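Local structure of potential RNA-dependent RNA polymerase (Human picobirnavirus, 5I62) at residues V104-K109 with Q339-I344; A113-W118 with A277-A282; L333-L338 with S354-D359; I99-V104 with G381-L386; T348-N353 with G361-P366. The protein extends RNA chains from ribonucleoside triphosphates as an RNA-directed RNA polymerase, probably serving both transcription and genome replication of the virus. One frame throughout, in Å; residues are numbered along the deposited sequence.

Contact 1: V104-K109 with Q339-I344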
# COMPACT_ATOMS: atom_id res chain seq x y z
N VAL A 104 -1.39 6.66 -24.98
CA VAL A 104 -2.06 5.95 -26.07
C VAL A 104 -3.08 4.96 -25.51
O VAL A 104 -2.95 4.51 -24.36
CB VAL A 104 -1.05 5.25 -26.99
CG1 VAL A 104 0.04 6.22 -27.45
CG2 VAL A 104 -0.45 4.03 -26.30
N PRO A 105 -4.10 4.59 -26.28
CA PRO A 105 -5.10 3.63 -25.80
C PRO A 105 -4.49 2.26 -25.56
O PRO A 105 -3.44 1.92 -26.10
CB PRO A 105 -6.13 3.58 -26.95
CG PRO A 105 -5.97 4.91 -27.67
CD PRO A 105 -4.49 5.25 -27.55
N PHE A 106 -5.18 1.48 -24.73
CA PHE A 106 -4.76 0.11 -24.43
C PHE A 106 -5.19 -0.83 -25.55
O PHE A 106 -6.23 -0.63 -26.18
CB PHE A 106 -5.38 -0.37 -23.12
CG PHE A 106 -4.69 0.14 -21.87
CD1 PHE A 106 -4.66 1.50 -21.57
CD2 PHE A 106 -4.13 -0.75 -20.98
CE1 PHE A 106 -4.05 1.96 -20.39
CE2 PHE A 106 -3.53 -0.31 -19.81
CZ PHE A 106 -3.49 1.05 -19.51
N ASP A 107 -4.39 -1.87 -25.78
CA ASP A 107 -4.77 -2.92 -26.73
C ASP A 107 -6.04 -3.62 -26.27
O ASP A 107 -6.09 -4.17 -25.17
CB ASP A 107 -3.65 -3.94 -26.91
CG ASP A 107 -3.85 -4.83 -28.13
OD1 ASP A 107 -5.00 -5.07 -28.54
OD2 ASP A 107 -2.84 -5.28 -28.71
N THR A 108 -7.05 -3.62 -27.14
CA THR A 108 -8.30 -4.32 -26.86
C THR A 108 -8.08 -5.81 -26.55
O THR A 108 -8.80 -6.39 -25.73
CB THR A 108 -9.24 -4.14 -28.06
OG1 THR A 108 -9.70 -2.78 -28.08
CG2 THR A 108 -10.42 -5.07 -28.00
N LYS A 109 -7.09 -6.43 -27.20
CA LYS A 109 -6.82 -7.85 -26.96
C LYS A 109 -6.32 -8.08 -25.53
O LYS A 109 -6.62 -9.11 -24.92
CB LYS A 109 -5.79 -8.38 -27.96
CG LYS A 109 -6.22 -8.23 -29.43
CD LYS A 109 -5.42 -9.16 -30.36
CE LYS A 109 -3.91 -8.90 -30.29
NZ LYS A 109 -3.10 -9.86 -31.14
N GLN A 339 0.38 -6.07 -18.16
CA GLN A 339 1.21 -7.26 -18.30
C GLN A 339 0.79 -8.07 -19.52
O GLN A 339 1.63 -8.51 -20.30
CB GLN A 339 1.15 -8.10 -17.02
CG GLN A 339 1.70 -7.37 -15.76
CD GLN A 339 1.82 -8.30 -14.56
OE1 GLN A 339 1.02 -9.20 -14.37
NE2 GLN A 339 2.88 -8.10 -13.77
N HIS A 340 -0.52 -8.28 -19.69
CA HIS A 340 -0.99 -8.99 -20.86
C HIS A 340 -0.60 -8.27 -22.14
O HIS A 340 -0.17 -8.90 -23.12
CB HIS A 340 -2.51 -9.14 -20.82
CG HIS A 340 -2.98 -10.26 -19.94
ND1 HIS A 340 -2.68 -11.58 -20.21
CD2 HIS A 340 -3.71 -10.25 -18.80
CE1 HIS A 340 -3.22 -12.34 -19.27
NE2 HIS A 340 -3.84 -11.56 -18.40
N GLU A 341 -0.72 -6.94 -22.14
CA GLU A 341 -0.45 -6.16 -23.34
C GLU A 341 1.02 -6.24 -23.74
O GLU A 341 1.34 -6.31 -24.93
CB GLU A 341 -0.86 -4.70 -23.14
CG GLU A 341 -0.63 -3.83 -24.36
CD GLU A 341 -0.82 -2.36 -24.05
OE1 GLU A 341 -0.10 -1.83 -23.17
OE2 GLU A 341 -1.73 -1.74 -24.66
N ALA A 342 1.92 -6.25 -22.76
CA ALA A 342 3.34 -6.40 -23.08
C ALA A 342 3.59 -7.72 -23.83
O ALA A 342 4.30 -7.75 -24.84
CB ALA A 342 4.18 -6.33 -21.82
N ALA A 343 3.02 -8.82 -23.33
CA ALA A 343 3.21 -10.12 -23.98
C ALA A 343 2.58 -10.12 -25.37
O ALA A 343 3.21 -10.53 -26.35
CB ALA A 343 2.61 -11.23 -23.12
N ILE A 344 1.34 -9.66 -25.45
CA ILE A 344 0.59 -9.66 -26.71
C ILE A 344 1.27 -8.77 -27.73
O ILE A 344 1.34 -9.10 -28.92
CB ILE A 344 -0.86 -9.22 -26.44
CG1 ILE A 344 -1.60 -10.29 -25.63
CG2 ILE A 344 -1.59 -8.90 -27.75
CD1 ILE A 344 -2.92 -9.80 -25.02

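Contact 2: A113-W118 with A277-A282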
# COMPACT_ATOMS: atom_id res chain seq x y z
N ALA A 113 -7.93 -10.40 -22.65
CA ALA A 113 -7.15 -11.38 -21.91
C ALA A 113 -7.37 -11.24 -20.41
O ALA A 113 -7.55 -12.24 -19.70
CB ALA A 113 -5.67 -11.24 -22.26
N ALA A 114 -7.40 -10.01 -19.91
CA ALA A 114 -7.62 -9.81 -18.48
C ALA A 114 -9.00 -10.33 -18.06
O ALA A 114 -9.14 -11.00 -17.03
CB ALA A 114 -7.45 -8.34 -18.12
N LYS A 115 -10.03 -10.01 -18.85
CA LYS A 115 -11.39 -10.46 -18.56
C LYS A 115 -11.46 -11.99 -18.55
O LYS A 115 -12.22 -12.58 -17.77
CB LYS A 115 -12.37 -9.90 -19.58
CG LYS A 115 -12.60 -8.38 -19.52
CD LYS A 115 -13.65 -7.96 -20.55
CE LYS A 115 -13.69 -6.43 -20.70
NZ LYS A 115 -14.69 -5.94 -21.72
N SER A 116 -10.71 -12.63 -19.45
CA SER A 116 -10.78 -14.08 -19.57
C SER A 116 -10.32 -14.77 -18.30
O SER A 116 -10.76 -15.89 -18.02
CB SER A 116 -9.95 -14.55 -20.76
OG SER A 116 -10.51 -14.04 -21.94
N GLU A 117 -9.43 -14.14 -17.52
CA GLU A 117 -8.98 -14.79 -16.30
C GLU A 117 -10.09 -14.98 -15.28
O GLU A 117 -9.95 -15.81 -14.39
CB GLU A 117 -7.84 -14.01 -15.65
CG GLU A 117 -6.59 -13.93 -16.50
CD GLU A 117 -5.41 -13.37 -15.72
OE1 GLU A 117 -5.08 -12.18 -15.93
OE2 GLU A 117 -4.83 -14.12 -14.90
N TRP A 118 -11.20 -14.24 -15.38
CA TRP A 118 -12.32 -14.44 -14.47
C TRP A 118 -13.58 -14.92 -15.19
O TRP A 118 -14.70 -14.69 -14.70
CB TRP A 118 -12.57 -13.19 -13.63
CG TRP A 118 -12.72 -11.88 -14.34
CD1 TRP A 118 -13.78 -11.47 -15.11
CD2 TRP A 118 -11.81 -10.77 -14.29
NE1 TRP A 118 -13.57 -10.18 -15.56
CE2 TRP A 118 -12.37 -9.73 -15.07
CE3 TRP A 118 -10.57 -10.56 -13.68
CZ2 TRP A 118 -11.74 -8.50 -15.25
CZ3 TRP A 118 -9.94 -9.35 -13.85
CH2 TRP A 118 -10.52 -8.33 -14.63
N ALA A 277 -9.90 0.52 -16.10
CA ALA A 277 -10.49 0.07 -14.84
C ALA A 277 -12.00 0.02 -14.93
O ALA A 277 -12.63 -0.94 -14.48
CB ALA A 277 -10.06 0.97 -13.68
N LYS A 278 -12.61 1.06 -15.51
CA LYS A 278 -14.06 1.11 -15.58
C LYS A 278 -14.61 -0.02 -16.44
O LYS A 278 -15.67 -0.58 -16.14
CB LYS A 278 -14.53 2.45 -16.11
CG LYS A 278 -16.03 2.64 -16.04
CD LYS A 278 -16.42 4.03 -16.57
CE LYS A 278 -17.92 4.18 -16.63
NZ LYS A 278 -18.28 5.52 -17.17
N GLU A 279 -13.90 -0.35 -17.52
CA GLU A 279 -14.35 -1.42 -18.41
C GLU A 279 -14.27 -2.78 -17.72
O GLU A 279 -15.17 -3.61 -17.86
CB GLU A 279 -13.54 -1.42 -19.71
CG GLU A 279 -14.10 -2.40 -20.71
CD GLU A 279 -13.42 -2.37 -22.07
OE1 GLU A 279 -12.74 -1.37 -22.39
OE2 GLU A 279 -13.56 -3.35 -22.83
N LEU A 280 -13.17 -3.04 -17.00
CA LEU A 280 -13.05 -4.30 -16.27
C LEU A 280 -14.11 -4.42 -15.19
O LEU A 280 -14.70 -5.49 -15.00
CB LEU A 280 -11.66 -4.40 -15.66
CG LEU A 280 -10.51 -4.39 -16.66
CD1 LEU A 280 -9.18 -4.36 -15.92
CD2 LEU A 280 -10.60 -5.62 -17.56
N LEU A 281 -14.34 -3.33 -14.45
CA LEU A 281 -15.38 -3.35 -13.41
C LEU A 281 -16.76 -3.57 -14.02
O LEU A 281 -17.58 -4.31 -13.46
CB LEU A 281 -15.35 -2.04 -12.63
CG LEU A 281 -14.13 -1.91 -11.73
CD1 LEU A 281 -14.13 -0.53 -11.06
CD2 LEU A 281 -14.17 -3.01 -10.71
N ALA A 282 -17.03 -2.96 -15.17
CA ALA A 282 -18.34 -3.15 -15.80
C ALA A 282 -18.52 -4.61 -16.22
O ALA A 282 -19.64 -5.15 -16.16
CB ALA A 282 -18.50 -2.21 -16.99
O HOH W 1 -16.95 -4.24 -19.94

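Contact 3: L333-L338 with S354-D359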
# COMPACT_ATOMS: atom_id res chain seq x y z
N LEU A 333 -6.10 -4.21 -11.24
CA LEU A 333 -6.81 -4.67 -12.43
C LEU A 333 -6.14 -4.13 -13.69
O LEU A 333 -5.91 -4.88 -14.66
CB LEU A 333 -8.27 -4.23 -12.36
CG LEU A 333 -9.20 -4.89 -11.35
CD1 LEU A 333 -10.55 -4.18 -11.43
CD2 LEU A 333 -9.35 -6.37 -11.65
N VAL A 334 -5.83 -2.84 -13.71
CA VAL A 334 -5.24 -2.23 -14.90
C VAL A 334 -3.80 -2.70 -15.08
O VAL A 334 -3.34 -2.92 -16.21
CB VAL A 334 -5.34 -0.70 -14.84
CG1 VAL A 334 -4.53 -0.06 -16.01
CG2 VAL A 334 -6.80 -0.26 -14.91
N HIS A 335 -3.06 -2.86 -13.98
CA HIS A 335 -1.70 -3.38 -14.06
C HIS A 335 -1.68 -4.76 -14.73
O HIS A 335 -0.79 -5.07 -15.54
CB HIS A 335 -1.10 -3.43 -12.65
CG HIS A 335 0.38 -3.60 -12.60
ND1 HIS A 335 1.12 -3.23 -11.50
CD2 HIS A 335 1.26 -4.13 -13.49
CE1 HIS A 335 2.40 -3.50 -11.72
NE2 HIS A 335 2.51 -4.04 -12.92
N ARG A 336 -2.68 -5.60 -14.43
CA ARG A 336 -2.74 -6.91 -15.06
C ARG A 336 -2.95 -6.79 -16.57
O ARG A 336 -2.33 -7.52 -17.34
CB ARG A 336 -3.83 -7.77 -14.42
CG ARG A 336 -3.90 -9.21 -14.99
CD ARG A 336 -2.58 -9.96 -14.81
NE ARG A 336 -2.78 -11.41 -14.78
CZ ARG A 336 -1.88 -12.29 -14.35
NH1 ARG A 336 -0.69 -11.86 -13.93
NH2 ARG A 336 -2.16 -13.58 -14.33
N VAL A 337 -3.78 -5.83 -17.01
CA VAL A 337 -3.91 -5.54 -18.44
C VAL A 337 -2.57 -5.15 -19.05
O VAL A 337 -2.21 -5.59 -20.16
CB VAL A 337 -4.97 -4.45 -18.68
CG1 VAL A 337 -5.06 -4.12 -20.18
CG2 VAL A 337 -6.33 -4.92 -18.15
N LEU A 338 -1.81 -4.29 -18.36
CA LEU A 338 -0.49 -3.89 -18.84
C LEU A 338 0.41 -5.10 -19.08
O LEU A 338 1.14 -5.16 -20.08
CB LEU A 338 0.16 -2.93 -17.83
CG LEU A 338 -0.36 -1.50 -17.71
CD1 LEU A 338 0.35 -0.79 -16.55
CD2 LEU A 338 -0.15 -0.73 -19.02
N SER A 354 2.72 -14.83 -13.48
CA SER A 354 3.12 -13.46 -13.21
C SER A 354 2.14 -12.85 -12.20
O SER A 354 0.99 -13.29 -12.07
CB SER A 354 3.13 -12.63 -14.50
OG SER A 354 3.98 -13.24 -15.48
N GLN A 355 2.60 -11.83 -11.48
CA GLN A 355 1.80 -11.24 -10.41
C GLN A 355 1.93 -9.72 -10.43
O GLN A 355 2.94 -9.17 -10.87
CB GLN A 355 2.25 -11.72 -9.02
CG GLN A 355 2.13 -13.19 -8.77
CD GLN A 355 2.52 -13.54 -7.35
OE1 GLN A 355 3.52 -14.23 -7.12
NE2 GLN A 355 1.75 -13.05 -6.39
N CYS A 356 0.90 -9.04 -9.92
CA CYS A 356 1.00 -7.61 -9.69
C CYS A 356 0.10 -7.20 -8.53
O CYS A 356 -0.90 -7.86 -8.22
CB CYS A 356 0.65 -6.79 -10.94
SG CYS A 356 -0.92 -7.20 -11.71
N LEU A 357 0.46 -6.09 -7.91
CA LEU A 357 -0.31 -5.54 -6.80
C LEU A 357 -0.02 -4.05 -6.78
O LEU A 357 1.13 -3.66 -6.57
CB LEU A 357 0.07 -6.18 -5.47
CG LEU A 357 -0.61 -5.50 -4.28
CD1 LEU A 357 -2.07 -5.93 -4.20
CD2 LEU A 357 0.12 -5.81 -2.98
N GLY A 358 -1.04 -3.24 -7.04
CA GLY A 358 -0.81 -1.80 -7.11
C GLY A 358 0.27 -1.49 -8.13
O GLY A 358 0.18 -1.93 -9.29
N ASP A 359 1.32 -0.80 -7.70
CA ASP A 359 2.41 -0.42 -8.58
C ASP A 359 3.53 -1.45 -8.62
O ASP A 359 4.58 -1.17 -9.22
CB ASP A 359 2.96 0.96 -8.20
CG ASP A 359 3.75 0.96 -6.88
OD1 ASP A 359 3.67 -0.02 -6.11
OD2 ASP A 359 4.45 1.96 -6.61

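Contact 4: I99-V104 with G381-L386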
# COMPACT_ATOMS: atom_id res chain seq x y z
N ILE A 99 -1.18 13.46 -14.97
CA ILE A 99 -2.14 12.70 -15.75
C ILE A 99 -2.29 13.21 -17.17
O ILE A 99 -3.12 12.68 -17.92
CB ILE A 99 -3.53 12.68 -15.09
CG1 ILE A 99 -4.05 14.12 -14.94
CG2 ILE A 99 -3.46 11.92 -13.77
CD1 ILE A 99 -5.47 14.21 -14.51
N SER A 100 -1.54 14.23 -17.56
CA SER A 100 -1.67 14.79 -18.90
C SER A 100 -0.46 14.49 -19.79
O SER A 100 -0.29 15.12 -20.83
CB SER A 100 -1.95 16.29 -18.81
OG SER A 100 -0.85 16.98 -18.26
N LYS A 101 0.39 13.54 -19.39
CA LYS A 101 1.44 13.07 -20.27
C LYS A 101 0.84 12.36 -21.49
O LYS A 101 -0.32 11.94 -21.47
CB LYS A 101 2.38 12.13 -19.51
CG LYS A 101 3.16 12.88 -18.43
CD LYS A 101 4.17 12.02 -17.66
CE LYS A 101 4.87 12.92 -16.61
NZ LYS A 101 5.96 12.27 -15.83
N ASP A 102 1.62 12.28 -22.57
CA ASP A 102 1.17 11.56 -23.76
C ASP A 102 0.73 10.15 -23.37
O ASP A 102 1.44 9.45 -22.64
CB ASP A 102 2.30 11.47 -24.79
CG ASP A 102 2.80 12.84 -25.24
OD1 ASP A 102 2.01 13.82 -25.23
OD2 ASP A 102 4.00 12.95 -25.60
N GLN A 103 -0.45 9.75 -23.84
CA GLN A 103 -1.02 8.47 -23.41
C GLN A 103 -1.81 7.85 -24.56
O GLN A 103 -2.77 8.44 -25.05
CB GLN A 103 -1.90 8.66 -22.16
CG GLN A 103 -2.89 9.79 -22.28
CD GLN A 103 -3.51 10.20 -20.96
OE1 GLN A 103 -4.63 9.78 -20.63
NE2 GLN A 103 -2.80 11.04 -20.20
N VAL A 104 -1.39 6.66 -24.98
CA VAL A 104 -2.06 5.95 -26.07
C VAL A 104 -3.08 4.96 -25.51
O VAL A 104 -2.95 4.51 -24.36
CB VAL A 104 -1.05 5.25 -26.99
CG1 VAL A 104 0.04 6.22 -27.45
CG2 VAL A 104 -0.45 4.03 -26.30
N GLY A 381 1.29 6.84 -20.73
CA GLY A 381 1.46 7.97 -19.85
C GLY A 381 2.01 7.62 -18.48
O GLY A 381 1.85 8.42 -17.55
N LEU A 382 2.65 6.47 -18.34
CA LEU A 382 3.20 6.03 -17.07
C LEU A 382 4.71 6.26 -17.04
O LEU A 382 5.38 6.22 -18.08
CB LEU A 382 2.87 4.56 -16.81
CG LEU A 382 1.37 4.32 -16.91
CD1 LEU A 382 1.06 2.82 -16.96
CD2 LEU A 382 0.64 5.02 -15.71
N ASP A 383 5.23 6.51 -15.85
CA ASP A 383 6.63 6.86 -15.67
C ASP A 383 7.37 5.70 -15.03
O ASP A 383 6.90 5.13 -14.04
CB ASP A 383 6.76 8.11 -14.80
CG ASP A 383 8.12 8.76 -14.92
OD1 ASP A 383 8.72 8.73 -16.02
OD2 ASP A 383 8.60 9.32 -13.90
N MET A 384 8.50 5.33 -15.62
CA MET A 384 9.36 4.25 -15.16
C MET A 384 10.80 4.64 -15.46
O MET A 384 11.09 5.22 -16.51
CB MET A 384 9.03 2.91 -15.84
CG MET A 384 7.55 2.50 -15.84
SD MET A 384 7.22 1.01 -16.82
CE MET A 384 7.86 -0.29 -15.76
N ASN A 385 11.69 4.33 -14.54
CA ASN A 385 13.13 4.58 -14.65
C ASN A 385 13.74 3.21 -14.92
O ASN A 385 13.66 2.30 -14.09
CB ASN A 385 13.60 5.26 -13.36
CG ASN A 385 15.10 5.34 -13.18
OD1 ASN A 385 15.89 5.00 -14.04
ND2 ASN A 385 15.49 5.79 -11.98
N LEU A 386 14.25 3.02 -16.14
CA LEU A 386 14.79 1.72 -16.52
C LEU A 386 15.77 1.20 -15.47
O LEU A 386 15.87 -0.02 -15.25
CB LEU A 386 15.47 1.84 -17.88
CG LEU A 386 16.01 0.52 -18.43
CD1 LEU A 386 14.96 -0.58 -18.36
CD2 LEU A 386 16.52 0.68 -19.85

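Contact 5: T348-N353 with G361-P366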
# COMPACT_ATOMS: atom_id res chain seq x y z
N THR A 348 3.13 -13.06 -28.10
CA THR A 348 3.12 -14.24 -27.25
C THR A 348 2.08 -14.02 -26.15
O THR A 348 1.21 -13.14 -26.25
CB THR A 348 4.53 -14.55 -26.73
OG1 THR A 348 4.52 -15.80 -26.03
CG2 THR A 348 5.04 -13.45 -25.77
N THR A 349 2.16 -14.83 -25.10
CA THR A 349 1.15 -14.91 -24.05
C THR A 349 1.82 -14.70 -22.69
O THR A 349 2.90 -15.23 -22.44
CB THR A 349 0.44 -16.28 -24.09
OG1 THR A 349 -0.23 -16.42 -25.35
CG2 THR A 349 -0.57 -16.41 -22.98
N LEU A 350 1.16 -13.92 -21.83
CA LEU A 350 1.67 -13.70 -20.49
C LEU A 350 1.68 -15.02 -19.73
O LEU A 350 0.70 -15.76 -19.75
CB LEU A 350 0.79 -12.67 -19.75
CG LEU A 350 1.24 -12.35 -18.32
CD1 LEU A 350 2.61 -11.62 -18.38
CD2 LEU A 350 0.17 -11.53 -17.56
N ASN A 351 2.79 -15.32 -19.07
CA ASN A 351 2.78 -16.44 -18.13
C ASN A 351 1.81 -16.08 -17.01
O ASN A 351 2.04 -15.09 -16.32
CB ASN A 351 4.18 -16.70 -17.60
CG ASN A 351 4.26 -17.93 -16.71
OD1 ASN A 351 3.41 -18.16 -15.83
ND2 ASN A 351 5.29 -18.75 -16.95
N PRO A 352 0.73 -16.83 -16.81
CA PRO A 352 -0.31 -16.41 -15.85
C PRO A 352 0.15 -16.45 -14.40
O PRO A 352 -0.54 -15.89 -13.53
CB PRO A 352 -1.46 -17.39 -16.10
CG PRO A 352 -0.75 -18.65 -16.61
CD PRO A 352 0.40 -18.12 -17.46
N ASN A 353 1.29 -17.08 -14.11
CA ASN A 353 1.85 -17.02 -12.77
C ASN A 353 2.61 -15.72 -12.49
O ASN A 353 3.11 -15.55 -11.37
CB ASN A 353 2.74 -18.23 -12.54
CG ASN A 353 1.99 -19.54 -12.72
OD1 ASN A 353 1.06 -19.83 -11.97
ND2 ASN A 353 2.38 -20.32 -13.72
N GLY A 361 5.06 -5.28 -9.58
CA GLY A 361 4.82 -6.37 -10.52
C GLY A 361 6.03 -7.26 -10.70
O GLY A 361 7.18 -6.83 -10.54
N VAL A 362 5.76 -8.51 -11.07
CA VAL A 362 6.80 -9.44 -11.44
C VAL A 362 6.22 -10.34 -12.53
O VAL A 362 5.08 -10.81 -12.39
CB VAL A 362 7.33 -10.23 -10.22
CG1 VAL A 362 6.22 -11.03 -9.54
CG2 VAL A 362 8.45 -11.15 -10.62
N LEU A 363 6.93 -10.50 -13.63
CA LEU A 363 6.30 -11.15 -14.78
C LEU A 363 7.34 -11.81 -15.68
O LEU A 363 8.52 -11.49 -15.65
CB LEU A 363 5.46 -10.16 -15.59
CG LEU A 363 6.19 -9.20 -16.54
CD1 LEU A 363 5.23 -8.64 -17.59
CD2 LEU A 363 6.81 -8.03 -15.76
N THR A 364 6.85 -12.73 -16.51
CA THR A 364 7.69 -13.30 -17.55
C THR A 364 6.81 -13.70 -18.72
O THR A 364 5.61 -13.96 -18.56
CB THR A 364 8.51 -14.50 -17.02
OG1 THR A 364 9.50 -14.89 -17.98
CG2 THR A 364 7.60 -15.68 -16.72
N TYR A 365 7.40 -13.68 -19.91
CA TYR A 365 6.81 -14.24 -21.12
C TYR A 365 7.94 -14.48 -22.12
O TYR A 365 9.04 -13.96 -21.94
CB TYR A 365 5.72 -13.32 -21.70
CG TYR A 365 6.19 -11.94 -22.10
CD1 TYR A 365 6.87 -11.71 -23.30
CD2 TYR A 365 5.92 -10.83 -21.29
CE1 TYR A 365 7.28 -10.44 -23.67
CE2 TYR A 365 6.32 -9.56 -21.64
CZ TYR A 365 7.01 -9.36 -22.83
OH TYR A 365 7.41 -8.09 -23.18
N PRO A 366 7.70 -15.29 -23.15
CA PRO A 366 8.79 -15.61 -24.09
C PRO A 366 9.44 -14.38 -24.71
O PRO A 366 8.77 -13.57 -25.35
CB PRO A 366 8.08 -16.46 -25.16
CG PRO A 366 7.04 -17.19 -24.35
CD PRO A 366 6.53 -16.16 -23.35

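Contact 1: V104-K109 with Q339-I344
Asp107 and Glu341 bring the two backbones within 6.4 Å, CA to CA, where the loop entering helix 108-116 passes the flank of helix 327-345, the motif B helix of the polymerase palm. Asp107 is the N-cap of helix 108-116. With its CG anti to the backbone N (chi1 -166°), the carboxylate turns back so that OD1 accepts from Lys109 N at 2.8 Å, approached from above the carboxylate plane. A short acidic side chain suits this post, since it can reach the uncovered N-H groups of a first turn. The N-H of Asp107 itself donates to Glu341 OE2 at 2.9 Å, nearly straight at 166°, on the anti side of that carboxylate. Glu341 is buried; its extended chain spans the gap, and its OE1 is hydrogen-bonded to His380 NE2. One turn along, Ile344 offers its CG2 methyl to the aliphatic part of Lys109: this CG2 lies only 3.4 Å from CE of Lys109, tighter than usual for two carbons.

Contact 2: A113-W118 with A277-A282
The indole of Trp118 meets Leu280 at its edge, near the ring plane, CZ2 lying 3.9 Å from CD2 of the leucine. One face of the same ring is folded back on its own chain: Ala114 O and Lys115 CA each lie 3.5 Å from its plane, nearer the ring's border than its centre. This folding follows from chi1 of 52°, which places CG of Trp118 between the backbone N and the carbonyl carbon and lays the indole against the backbone of Ala114 and Lys115. The ring's NE1 is hydrogen-bonded to Asp283, farther along the partner helix. Here helix 108-116 packs beside helix 271-284, which in the palm fold follows the motif A strand 257-261. Leu280 suits the apolar side of the junction: its CD2 lies 4.2 Å from CB of Ala114 and 3.9 Å from CG of Lys115, a small residue and an aliphatic stem that let the helix come close. Beyond that stem the lysine runs out fully extended and crosses Glu279 at about a right angle. There NZ of Lys115 forms a salt bridge with OE2 of Glu279 at 3.0 Å, using the anti lone pair of that oxygen. A water adds a second link: it donates to Glu279 O at 2.8 Å and accepts only weakly from Lys115 NZ at 3.3 Å.

Contact 3: L333-L338 with S354-D359
His335 and Gly358 share the straighter of two side-chain-to-backbone hydrogen bonds here: ND1 donates to the glycine O at 2.7 Å and 173°, with the oxygen almost in the ring plane. The imidazole reaches it because CG stands anti to the backbone N (chi1 -164°). Its ring is further fixed by CB of Cys356, which sits over the centre of one face, 3.5 Å from the centroid in a CH-pi contact, and by Phe262, stacked edge-to-face. The compact side chain of Cys356 lets the strand lie close to the helix, its SG 3.6 Å from the backbone N of Arg336. Arg336 spends its guanidinium on several acceptors. NH1 donates to Ser354 O at 2.9 Å, from above the carbonyl plane, and also bonds Gln339 OE1; NH2 takes Pro352 O, NE forms a salt bridge with Glu117, and the nearby Ser354 OG is engaged by Asn351 O and Thr364 N. Glycine suits position 358, with a positive phi at the turn that opens the Gly-Asp-Asp signature of motif C. The 333-338 part of helix 327-345, the motif B helix, packs on strand 355-357, an outer strand of the palm sheet, the two short axes 7.8 Å apart and 146° between their directions; its other side, through Leu333 and Val337, rests on Leu280 of helix 271-284.

Contact 4: I99-V104 with G381-L386
This is a surface contact between two loops, in which Asp102 and Gln103 meet Gly381 at the margin of the polymerase palm. The palm here is the familiar antiparallel sheet backed by helices, and 381-386 lies in the loop between helix 370-378 and strand 390-392, an outer strand of that sheet, while 99-104 leads toward helix 108-116. The backbones are very close, with CA of Gln103 only 4.4 Å from CA of Gly381, and the carbonyl O of Asp102 lies 3.2 Å from the glycine CA. Glycine suits this spot twice over: it takes a left-handed backbone conformation (phi 85°), and without a side chain it leaves room for the opposing carbonyl and for CB of Gln103, 3.9 Å from Gly381 N. Just beyond, Val104 is bonded through its backbone to Arg379 and, by its O, to His380 ND1. The charged pair at the rim is looser. Lys101 NZ stays 4.4 Å from Asp383 OD2, too far for a salt bridge, and its firm polar partner is His268 NE2. Gln103 steadies its own loop from within. Its CG occupies the crowded position between backbone N and carbonyl carbon, which carries the amide back over the preceding residues; OE1 meets Thr272 OG1, while NE2 donates to Ile99 O at 2.8 Å and to Lys101 O at 2.9 Å, the latter nearly straight at 168°.

Contact 5: T348-N353 with G361-P366
Leading into and out of the motif C hairpin, loop 348-353 and the chain at 361-366 are joined through Asn351 and Thr364. N of Asn351 donates to O of Thr364 at 3.2 Å and 154°. Beside this bond the methyl CG2 of Thr364 touches CB of Asn351 at 3.7 Å, while OG1 of the threonine turns to Val256 O. Asn351 also opens an Asx turn: its OD1 accepts from Asn353 N at 2.9 Å, and ND2 is taken by Thr250 OG1, so the amide is used at both ends, a role that asparagine's short side chain fits well. This turn brings the chain round to strand 355-357, which pairs with 360-363 in the antiparallel palm sheet. Leu350 supplies the apolar part, CD1 lying 4.0 Å from CD1 of Leu363, the two side chains at about a right angle, and near the edge of the Tyr365 ring. At the outer end Thr348 divides its two branches: OG1 stands anti to the backbone N (chi1 -173°), which leaves CG2 to face the tyrosine. That methyl meets CD1 of Tyr365 obliquely at 3.5 Å, and OG1 of Thr348 rests 3.3 Å from CG of Pro366.

Contacts 2 and 3 are buried, contacts 1 and 5 partly so, and contact 4 lies at the surface. Helix 327-345 serves contacts 1 and 3, and helix 108-116 contacts 1 and 2; Glu117 ties these together, reaching His340 and Arg336. Contacts 3 and 5 share one hairpin, where strands 355-357 and 360-363 are neighbours. The chemistry follows position. In contact 3 a histidine and an arginine side chain donate to backbone carbonyls; contact 2 wraps a leucine in apolar atoms with a salt bridge beside them; contacts 1 and 5 each have one backbone N-H bond across the segments, to a carboxylate and a carbonyl respectively, beside apolar touches; contact 4 has close backbones and a loose charge pair.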